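Local coordinates for protein beta sliding clamp (Streptococcus pneumoniae, PDB 2AWA) that probably tethers DNA polymerases and other proteins to DNA as a ring-shaped head-to-tail dimer, giving replication its processivity, at residues 156-161 against 219-224; 171-176 against 212-217; 190-195 against 259-264. All coordinates share one frame; numbering follows the deposited sequence.

From the N terminus, helix 151-161 comes first, followed by the turn 171-176 and the end of strand 186-192. The chain then returns: 212-217 meets 171-176 and closes the shorter loop of interaction 2, and 219-224 meets 156-161 soon after, so interaction 1 encloses interaction 2. Interaction 3 crosses both, because 190-195 lies within their loops while its partner 259-264 follows them. Strand 211-216 runs directly into helix 217-226, where I215 CG2 packs on L220 CD2 and links interactions 1 and 2. Y261 borders I173, joining interactions 2 and 3. Together they tie the central domain's helix pair, sheet edge and outgoing loop.

Interaction 1 (156-161 against 219-224); sequences KIINET and SLREFS
A water molecule joins N159 and R221, donating to OD1 of N159 at 3.0 Å and accepting from NH1 of R221 at 3.0 Å. It bridges the two helices that the central domain contributes to the sliding-clamp fold, in which helix pairs lie over beta-sheets and line the inside of the ring. The direct approach of NH1 to OD1 is looser, 3.5 Å, with the amide and guanidinium planes turned 53° apart, so the water rather than direct pairing carries the polar link. R221 gets there because its chain bends at the CB-CG bond and swings the guanidinium back over the end of helix 151-161. Both residues are exposed, and R221 also touches F163.

Beneath this bridge the helices run roughly antiparallel, their segment axes 9.9 Å apart at an angle of 138°, and I158 fits as a knob into the hole formed by L220, R221, F223 and S224. Its CG1 lies beside the backbone N (chi1 -67°), from where CD1 extends into the opposite helix. Along the way CG1 passes L220 CB at 3.9 Å, the two side chains slanting across one another. CD1 then meets F223 CD1 at 3.6 Å, the two side chains crossing at about a right angle; the F223 ring is in turn backed by F227 and F245. S224 closes the hole, its OG 3.6 Å from I158 CD1.

Interaction 2 (171-176 against 212-217); sequences RPILTG and DVVIPS
I173 and V214 cross at about a right angle, the end of one side chain meeting one branch of the other: CD1 of I173 lies 4.1 Å from CG2 of V214. I173 sits in the short 3-10 turn 172-175 that leads into strand 176-182, whereas V214 belongs to strand 211-216, an outermost strand of its sheet within this chain. With CG1 anti to the backbone N (chi1 -164°), I173 carries its terminal methyl over to the strand. The other branch of V214 is turned against the backbone of the turn, CG1 lying 3.7 Å from the carbonyl O of I173 and 3.8 Å from CA of G176. The glycine, with no side chain of its own, lets the backbones come close, and its CA is 3.1 Å from O of I215. G176 and P216 form an antiparallel, non-hydrogen-bonded pair, CA to CA 3.8 Å, where strand 176-182 starts alongside the last residue of strand 211-216.

Beyond that pair, P216 occupies the N-cap position of helix 217-226, and S217 turns both its backbone and its hydroxyl to the carbonyl of T175. Its N donates to T175 O at 3.0 Å, lying in the carbonyl plane, and OG donates to the same oxygen at 3.1 Å from a position tilted 31° out of that plane. One acceptor is thus gripped by two donors of a single residue. Since one of them is an amide of the helix's first turn, the carbonyl takes up a backbone N-H that the helix itself does not bond, and the positive end of the helix dipole would probably strengthen its hold.

Interaction 3 (190-195 against 259-264); sequences VATDSH and GNYPDT
The strand 186-192 ends in overlapping ST and Asx turns, set by T192 and D193, and the loop joining strands 250-255 and 274-279 packs against the last residues of the strand through Y261 and T264. A water at the edge of the Y261 ring, in its plane, ties the two together: it is 2.6 Å from Y261 OH and accepts from T192 N at 3.1 Å. CG2 of T192 lies 3.5 Å from the same phenol oxygen, the two side chains slanting past each other. T192 OG1, anti to the backbone N (chi1 179°), faces instead along its own turn, accepting from S194 N at 3.0 Å and pairing with R196 O. D193 OD1 takes the amide of H195 at 2.9 Å from above the carboxylate plane. Two residues before T192 in the strand, V190 meets T264 tip to tip, CG1 to OG1 at 3.7 Å, while L197 touches both. H178 stacks on the Y261 ring. By comparison with other bacterial clamps, this turn and loop probably border the cleft between the central and C-terminal domains, the docking site for the short peptide motifs of clamp-binding proteins.

Interaction 1 (156-161 against 219-224)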
loop_
_atom_site.group_PDB
_atom_site.type_symbol
_atom_site.label_atom_id
_atom_site.label_comp_id
_atom_site.label_asym_id
_atom_site.label_seq_id
_atom_site.Cartn_x
_atom_site.Cartn_y
_atom_site.Cartn_z
ATOM N N LYS B 156 -6.869 -15.148 -19.393
ATOM C CA LYS B 156 -8.305 -15.230 -19.184
ATOM C C LYS B 156 -8.685 -16.545 -18.482
ATOM O O LYS B 156 -9.463 -16.544 -17.539
ATOM C CB LYS B 156 -9.067 -15.058 -20.496
ATOM C CG LYS B 156 -10.557 -14.925 -20.267
ATOM C CD LYS B 156 -11.343 -14.405 -21.474
ATOM C CE LYS B 156 -12.833 -14.809 -21.328
ATOM N NZ LYS B 156 -13.814 -13.877 -21.953
ATOM N N ILE B 157 -8.128 -17.661 -18.928
ATOM C CA ILE B 157 -8.310 -18.923 -18.217
ATOM C C ILE B 157 -7.833 -18.838 -16.765
ATOM O O ILE B 157 -8.484 -19.319 -15.860
ATOM C CB ILE B 157 -7.550 -20.044 -18.921
ATOM C CG1 ILE B 157 -8.389 -20.589 -20.064
ATOM C CG2 ILE B 157 -7.214 -21.184 -17.957
ATOM C CD1 ILE B 157 -7.606 -21.526 -20.978
ATOM N N ILE B 158 -6.675 -18.230 -16.563
ATOM C CA ILE B 158 -6.111 -18.109 -15.245
ATOM C C ILE B 158 -7.036 -17.314 -14.356
ATOM O O ILE B 158 -7.357 -17.770 -13.280
ATOM C CB ILE B 158 -4.696 -17.524 -15.276
ATOM C CG1 ILE B 158 -3.746 -18.520 -15.944
ATOM C CG2 ILE B 158 -4.204 -17.271 -13.881
ATOM C CD1 ILE B 158 -2.424 -17.929 -16.420
ATOM N N ASN B 159 -7.518 -16.161 -14.801
ATOM C CA ASN B 159 -8.419 -15.358 -13.953
ATOM C C ASN B 159 -9.770 -16.016 -13.704
ATOM O O ASN B 159 -10.411 -15.776 -12.659
ATOM C CB ASN B 159 -8.634 -13.964 -14.535
ATOM C CG ASN B 159 -7.533 -13.036 -14.184
ATOM O OD1 ASN B 159 -7.076 -13.007 -13.034
ATOM N ND2 ASN B 159 -7.061 -12.275 -15.173
ATOM N N GLU B 160 -10.208 -16.833 -14.663
ATOM C CA GLU B 160 -11.439 -17.577 -14.479
ATOM C C GLU B 160 -11.342 -18.846 -13.595
ATOM O O GLU B 160 -12.357 -19.314 -13.126
ATOM C CB GLU B 160 -12.047 -17.895 -15.820
ATOM C CG GLU B 160 -12.681 -16.661 -16.451
ATOM C CD GLU B 160 -13.080 -16.862 -17.914
ATOM O OE1 GLU B 160 -12.612 -17.859 -18.541
ATOM O OE2 GLU B 160 -13.865 -16.010 -18.412
ATOM N N THR B 161 -10.148 -19.362 -13.305
ATOM C CA THR B 161 -10.061 -20.656 -12.592
ATOM C C THR B 161 -9.143 -20.745 -11.357
ATOM O O THR B 161 -9.509 -21.374 -10.372
ATOM C CB THR B 161 -9.694 -21.803 -13.578
ATOM O OG1 THR B 161 -8.398 -21.573 -14.116
ATOM C CG2 THR B 161 -10.662 -21.843 -14.712
ATOM N N SER B 219 2.047 -20.546 -9.640
ATOM C CA SER B 219 2.831 -20.426 -10.846
ATOM C C SER B 219 2.035 -19.671 -11.889
ATOM O O SER B 219 2.562 -18.780 -12.558
ATOM C CB SER B 219 3.230 -21.800 -11.363
ATOM O OG SER B 219 4.094 -22.451 -10.448
ATOM N N LEU B 220 0.757 -20.009 -12.034
ATOM C CA LEU B 220 -0.068 -19.362 -13.056
ATOM C C LEU B 220 -0.226 -17.858 -12.784
ATOM O O LEU B 220 -0.223 -17.062 -13.719
ATOM C CB LEU B 220 -1.434 -20.028 -13.156
ATOM C CG LEU B 220 -1.428 -21.454 -13.683
ATOM C CD1 LEU B 220 -2.747 -22.148 -13.364
ATOM C CD2 LEU B 220 -1.141 -21.499 -15.177
ATOM N N ARG B 221 -0.362 -17.458 -11.523
ATOM C CA ARG B 221 -0.428 -16.031 -11.205
ATOM C C ARG B 221 0.859 -15.325 -11.633
ATOM O O ARG B 221 0.811 -14.203 -12.105
ATOM C CB ARG B 221 -0.658 -15.767 -9.714
ATOM C CG ARG B 221 -1.930 -16.340 -9.091
ATOM C CD ARG B 221 -3.185 -15.891 -9.819
ATOM N NE ARG B 221 -4.355 -15.866 -8.930
ATOM C CZ ARG B 221 -5.597 -15.548 -9.306
ATOM N NH1 ARG B 221 -5.877 -15.235 -10.566
ATOM N NH2 ARG B 221 -6.570 -15.549 -8.404
ATOM N N GLU B 222 2.007 -15.963 -11.470
ATOM C CA GLU B 222 3.244 -15.356 -11.930
ATOM C C GLU B 222 3.318 -15.314 -13.447
ATOM O O GLU B 222 3.873 -14.368 -14.006
ATOM C CB GLU B 222 4.480 -16.081 -11.386
ATOM C CG GLU B 222 4.723 -15.913 -9.899
ATOM C CD GLU B 222 4.780 -14.472 -9.424
ATOM O OE1 GLU B 222 5.063 -13.561 -10.227
ATOM O OE2 GLU B 222 4.545 -14.251 -8.219
ATOM N N PHE B 223 2.787 -16.335 -14.113
ATOM C CA PHE B 223 2.749 -16.330 -15.562
ATOM C C PHE B 223 2.107 -15.045 -16.055
ATOM O O PHE B 223 2.615 -14.406 -16.980
ATOM C CB PHE B 223 1.971 -17.527 -16.118
ATOM C CG PHE B 223 1.654 -17.383 -17.563
ATOM C CD1 PHE B 223 0.545 -16.677 -17.975
ATOM C CD2 PHE B 223 2.512 -17.863 -18.508
ATOM C CE1 PHE B 223 0.295 -16.488 -19.312
ATOM C CE2 PHE B 223 2.266 -17.675 -19.822
ATOM C CZ PHE B 223 1.153 -16.984 -20.223
ATOM N N SER B 224 0.980 -14.670 -15.448
ATOM C CA SER B 224 0.266 -13.461 -15.882
ATOM C C SER B 224 1.065 -12.182 -15.628
ATOM O O SER B 224 0.970 -11.235 -16.400
ATOM C CB SER B 224 -1.100 -13.349 -15.210
ATOM O OG SER B 224 -1.908 -14.472 -15.475
HETATM O O HOH W 1 -4.181 -13.686 -12.441
#

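Interaction 2 (171-176 against 212-217)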
loop_
_atom_site.group_PDB
_atom_site.type_symbol
_atom_site.label_atom_id
_atom_site.label_comp_id
_atom_site.label_asym_id
_atom_site.label_seq_id
_atom_site.Cartn_x
_atom_site.Cartn_y
_atom_site.Cartn_z
ATOM N N ARG B 171 -2.771 -30.978 0.791
ATOM C CA ARG B 171 -3.407 -31.715 -0.307
ATOM C C ARG B 171 -2.967 -31.196 -1.677
ATOM O O ARG B 171 -3.774 -30.651 -2.402
ATOM C CB ARG B 171 -4.929 -31.622 -0.169
ATOM C CG ARG B 171 -5.684 -32.728 -0.912
ATOM C CD ARG B 171 -7.132 -32.660 -0.589
ATOM N NE ARG B 171 -7.831 -33.886 -0.901
ATOM C CZ ARG B 171 -9.138 -34.054 -0.710
ATOM N NH1 ARG B 171 -9.876 -33.079 -0.196
ATOM N NH2 ARG B 171 -9.715 -35.207 -1.020
ATOM N N PRO B 172 -1.695 -31.396 -2.040
ATOM C CA PRO B 172 -1.089 -30.669 -3.144
ATOM C C PRO B 172 -1.893 -30.654 -4.447
ATOM O O PRO B 172 -1.985 -29.608 -5.082
ATOM C CB PRO B 172 0.255 -31.383 -3.371
ATOM C CG PRO B 172 0.481 -32.252 -2.231
ATOM C CD PRO B 172 -0.760 -32.343 -1.411
ATOM N N ILE B 173 -2.460 -31.789 -4.848
ATOM C CA ILE B 173 -3.101 -31.899 -6.161
ATOM C C ILE B 173 -4.167 -30.808 -6.389
ATOM O O ILE B 173 -4.225 -30.243 -7.465
ATOM C CB ILE B 173 -3.693 -33.311 -6.380
ATOM C CG1 ILE B 173 -3.990 -33.558 -7.855
ATOM C CG2 ILE B 173 -4.950 -33.511 -5.564
ATOM C CD1 ILE B 173 -2.767 -33.745 -8.689
ATOM N N LEU B 174 -4.953 -30.464 -5.367
ATOM C CA LEU B 174 -5.968 -29.405 -5.479
ATOM C C LEU B 174 -5.452 -27.955 -5.370
ATOM O O LEU B 174 -6.258 -27.001 -5.434
ATOM C CB LEU B 174 -7.031 -29.574 -4.393
ATOM C CG LEU B 174 -7.742 -30.898 -4.257
ATOM C CD1 LEU B 174 -8.866 -30.708 -3.290
ATOM C CD2 LEU B 174 -8.259 -31.369 -5.606
ATOM N N THR B 175 -4.148 -27.769 -5.170
ATOM C CA THR B 175 -3.539 -26.413 -5.222
ATOM C C THR B 175 -3.166 -25.974 -6.651
ATOM O O THR B 175 -2.641 -24.887 -6.865
ATOM C CB THR B 175 -2.269 -26.344 -4.394
ATOM O OG1 THR B 175 -1.308 -27.251 -4.936
ATOM C CG2 THR B 175 -2.551 -26.701 -2.950
ATOM N N GLY B 176 -3.427 -26.840 -7.622
ATOM C CA GLY B 176 -3.116 -26.559 -9.003
ATOM C C GLY B 176 -4.362 -26.483 -9.854
ATOM O O GLY B 176 -5.474 -26.780 -9.397
ATOM N N ASP B 212 -2.321 -33.717 -20.357
ATOM C CA ASP B 212 -3.101 -33.740 -19.126
ATOM C C ASP B 212 -2.160 -33.364 -17.991
ATOM O O ASP B 212 -1.362 -34.166 -17.555
ATOM C CB ASP B 212 -3.700 -35.144 -18.919
ATOM C CG ASP B 212 -4.760 -35.191 -17.810
ATOM O OD1 ASP B 212 -4.630 -34.474 -16.796
ATOM O OD2 ASP B 212 -5.732 -35.970 -17.962
ATOM N N VAL B 213 -2.238 -32.127 -17.528
ATOM C CA VAL B 213 -1.296 -31.638 -16.527
ATOM C C VAL B 213 -2.019 -30.906 -15.406
ATOM O O VAL B 213 -3.180 -30.517 -15.540
ATOM C CB VAL B 213 -0.222 -30.725 -17.165
ATOM C CG1 VAL B 213 0.580 -31.503 -18.225
ATOM C CG2 VAL B 213 -0.846 -29.502 -17.801
ATOM N N VAL B 214 -1.331 -30.744 -14.286
ATOM C CA VAL B 214 -1.831 -29.929 -13.194
ATOM C C VAL B 214 -0.768 -28.901 -12.868
ATOM O O VAL B 214 0.375 -29.267 -12.540
ATOM C CB VAL B 214 -2.181 -30.769 -11.946
ATOM C CG1 VAL B 214 -2.784 -29.887 -10.862
ATOM C CG2 VAL B 214 -3.170 -31.855 -12.294
ATOM N N ILE B 215 -1.138 -27.620 -12.952
ATOM C CA ILE B 215 -0.176 -26.546 -12.811
ATOM C C ILE B 215 -0.433 -25.755 -11.531
ATOM O O ILE B 215 -1.509 -25.233 -11.353
ATOM C CB ILE B 215 -0.241 -25.588 -14.018
ATOM C CG1 ILE B 215 -0.120 -26.363 -15.332
ATOM C CG2 ILE B 215 0.866 -24.528 -13.936
ATOM C CD1 ILE B 215 -0.540 -25.559 -16.549
ATOM N N PRO B 216 0.566 -25.623 -10.650
ATOM C CA PRO B 216 0.283 -24.857 -9.423
ATOM C C PRO B 216 -0.360 -23.515 -9.711
ATOM O O PRO B 216 0.032 -22.850 -10.644
ATOM C CB PRO B 216 1.676 -24.671 -8.798
ATOM C CG PRO B 216 2.461 -25.841 -9.301
ATOM C CD PRO B 216 1.949 -26.132 -10.676
ATOM N N SER B 217 -1.354 -23.127 -8.926
ATOM C CA SER B 217 -2.047 -21.854 -9.172
ATOM C C SER B 217 -1.144 -20.665 -8.947
ATOM O O SER B 217 -1.282 -19.685 -9.647
ATOM C CB SER B 217 -3.305 -21.720 -8.327
ATOM O OG SER B 217 -2.963 -21.830 -6.969
#

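Interaction 3 (190-195 against 259-264)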
loop_
_atom_site.group_PDB
_atom_site.type_symbol
_atom_site.label_atom_id
_atom_site.label_comp_id
_atom_site.label_asym_id
_atom_site.label_seq_id
_atom_site.Cartn_x
_atom_site.Cartn_y
_atom_site.Cartn_z
ATOM N N VAL B 190 -10.008 -26.792 -15.031
ATOM C CA VAL B 190 -10.819 -26.945 -13.831
ATOM C C VAL B 190 -9.955 -26.696 -12.617
ATOM O O VAL B 190 -8.784 -27.046 -12.592
ATOM C CB VAL B 190 -11.373 -28.386 -13.677
ATOM C CG1 VAL B 190 -12.412 -28.438 -12.565
ATOM C CG2 VAL B 190 -12.000 -28.833 -14.896
ATOM N N ALA B 191 -10.549 -26.125 -11.590
ATOM C CA ALA B 191 -9.875 -25.961 -10.298
ATOM C C ALA B 191 -10.936 -26.050 -9.238
ATOM O O ALA B 191 -12.021 -25.505 -9.432
ATOM C CB ALA B 191 -9.179 -24.619 -10.212
ATOM N N THR B 192 -10.620 -26.745 -8.140
ATOM C CA THR B 192 -11.522 -26.838 -7.007
ATOM C C THR B 192 -10.768 -27.004 -5.725
ATOM O O THR B 192 -9.678 -27.516 -5.712
ATOM C CB THR B 192 -12.525 -27.996 -7.151
ATOM O OG1 THR B 192 -13.359 -28.033 -5.983
ATOM C CG2 THR B 192 -11.813 -29.363 -7.364
ATOM N N ASP B 193 -11.359 -26.539 -4.637
ATOM C CA ASP B 193 -10.775 -26.724 -3.310
ATOM C C ASP B 193 -11.649 -27.632 -2.479
ATOM O O ASP B 193 -11.569 -27.619 -1.261
ATOM C CB ASP B 193 -10.558 -25.380 -2.618
ATOM C CG ASP B 193 -11.837 -24.614 -2.373
ATOM O OD1 ASP B 193 -12.927 -25.069 -2.793
ATOM O OD2 ASP B 193 -11.733 -23.529 -1.755
ATOM N N SER B 194 -12.496 -28.405 -3.168
ATOM C CA SER B 194 -13.467 -29.307 -2.564
ATOM C C SER B 194 -14.713 -28.587 -2.048
ATOM O O SER B 194 -15.653 -29.242 -1.698
ATOM C CB SER B 194 -12.834 -30.163 -1.451
ATOM O OG SER B 194 -12.878 -29.509 -0.176
ATOM N N HIS B 195 -14.727 -27.257 -1.978
ATOM C CA HIS B 195 -15.930 -26.514 -1.519
ATOM C C HIS B 195 -16.631 -25.794 -2.650
ATOM O O HIS B 195 -17.851 -25.701 -2.668
ATOM C CB HIS B 195 -15.572 -25.534 -0.419
ATOM C CG HIS B 195 -15.008 -26.210 0.794
ATOM N ND1 HIS B 195 -15.790 -26.914 1.686
ATOM C CD2 HIS B 195 -13.731 -26.333 1.230
ATOM C CE1 HIS B 195 -15.021 -27.417 2.632
ATOM N NE2 HIS B 195 -13.769 -27.081 2.378
ATOM N N GLY B 259 0.467 -36.856 -9.620
ATOM C CA GLY B 259 -0.743 -37.441 -9.050
ATOM C C GLY B 259 -1.975 -37.304 -9.924
ATOM O O GLY B 259 -2.008 -36.495 -10.849
ATOM N N ASN B 260 -3.002 -38.081 -9.592
ATOM C CA ASN B 260 -4.271 -38.065 -10.311
ATOM C C ASN B 260 -5.281 -37.039 -9.811
ATOM O O ASN B 260 -5.660 -37.027 -8.645
ATOM C CB ASN B 260 -4.863 -39.458 -10.280
ATOM C CG ASN B 260 -3.986 -40.455 -11.040
ATOM O OD1 ASN B 260 -3.686 -40.251 -12.225
ATOM N ND2 ASN B 260 -3.531 -41.505 -10.354
ATOM N N TYR B 261 -5.721 -36.173 -10.715
ATOM C CA TYR B 261 -6.664 -35.139 -10.357
ATOM C C TYR B 261 -8.018 -35.800 -10.281
ATOM O O TYR B 261 -8.284 -36.695 -11.052
ATOM C CB TYR B 261 -6.647 -34.010 -11.398
ATOM C CG TYR B 261 -7.252 -32.737 -10.889
ATOM C CD1 TYR B 261 -6.519 -31.868 -10.077
ATOM C CD2 TYR B 261 -8.573 -32.406 -11.176
ATOM C CE1 TYR B 261 -7.095 -30.674 -9.561
ATOM C CE2 TYR B 261 -9.156 -31.218 -10.662
ATOM C CZ TYR B 261 -8.410 -30.368 -9.861
ATOM O OH TYR B 261 -8.984 -29.214 -9.379
ATOM N N PRO B 262 -8.891 -35.370 -9.358
ATOM C CA PRO B 262 -10.173 -36.072 -9.254
ATOM C C PRO B 262 -11.062 -35.830 -10.456
ATOM O O PRO B 262 -10.995 -34.771 -11.048
ATOM C CB PRO B 262 -10.819 -35.446 -8.027
ATOM C CG PRO B 262 -9.745 -34.675 -7.363
ATOM C CD PRO B 262 -8.806 -34.260 -8.392
ATOM N N ASP B 263 -11.879 -36.814 -10.803
ATOM C CA ASP B 263 -12.865 -36.679 -11.859
ATOM C C ASP B 263 -13.903 -35.663 -11.410
ATOM O O ASP B 263 -14.703 -35.919 -10.517
ATOM C CB ASP B 263 -13.515 -38.033 -12.128
ATOM C CG ASP B 263 -14.612 -37.982 -13.195
ATOM O OD1 ASP B 263 -15.480 -37.072 -13.160
ATOM O OD2 ASP B 263 -14.627 -38.900 -14.054
ATOM N N THR B 264 -13.884 -34.507 -12.052
ATOM C CA THR B 264 -14.741 -33.401 -11.690
ATOM C C THR B 264 -16.061 -33.349 -12.479
ATOM O O THR B 264 -17.015 -32.710 -12.042
ATOM C CB THR B 264 -13.964 -32.080 -11.815
ATOM O OG1 THR B 264 -13.207 -32.061 -13.040
ATOM C CG2 THR B 264 -13.010 -31.949 -10.656
HETATM O O HOH W 2 -7.627 -27.559 -7.973
#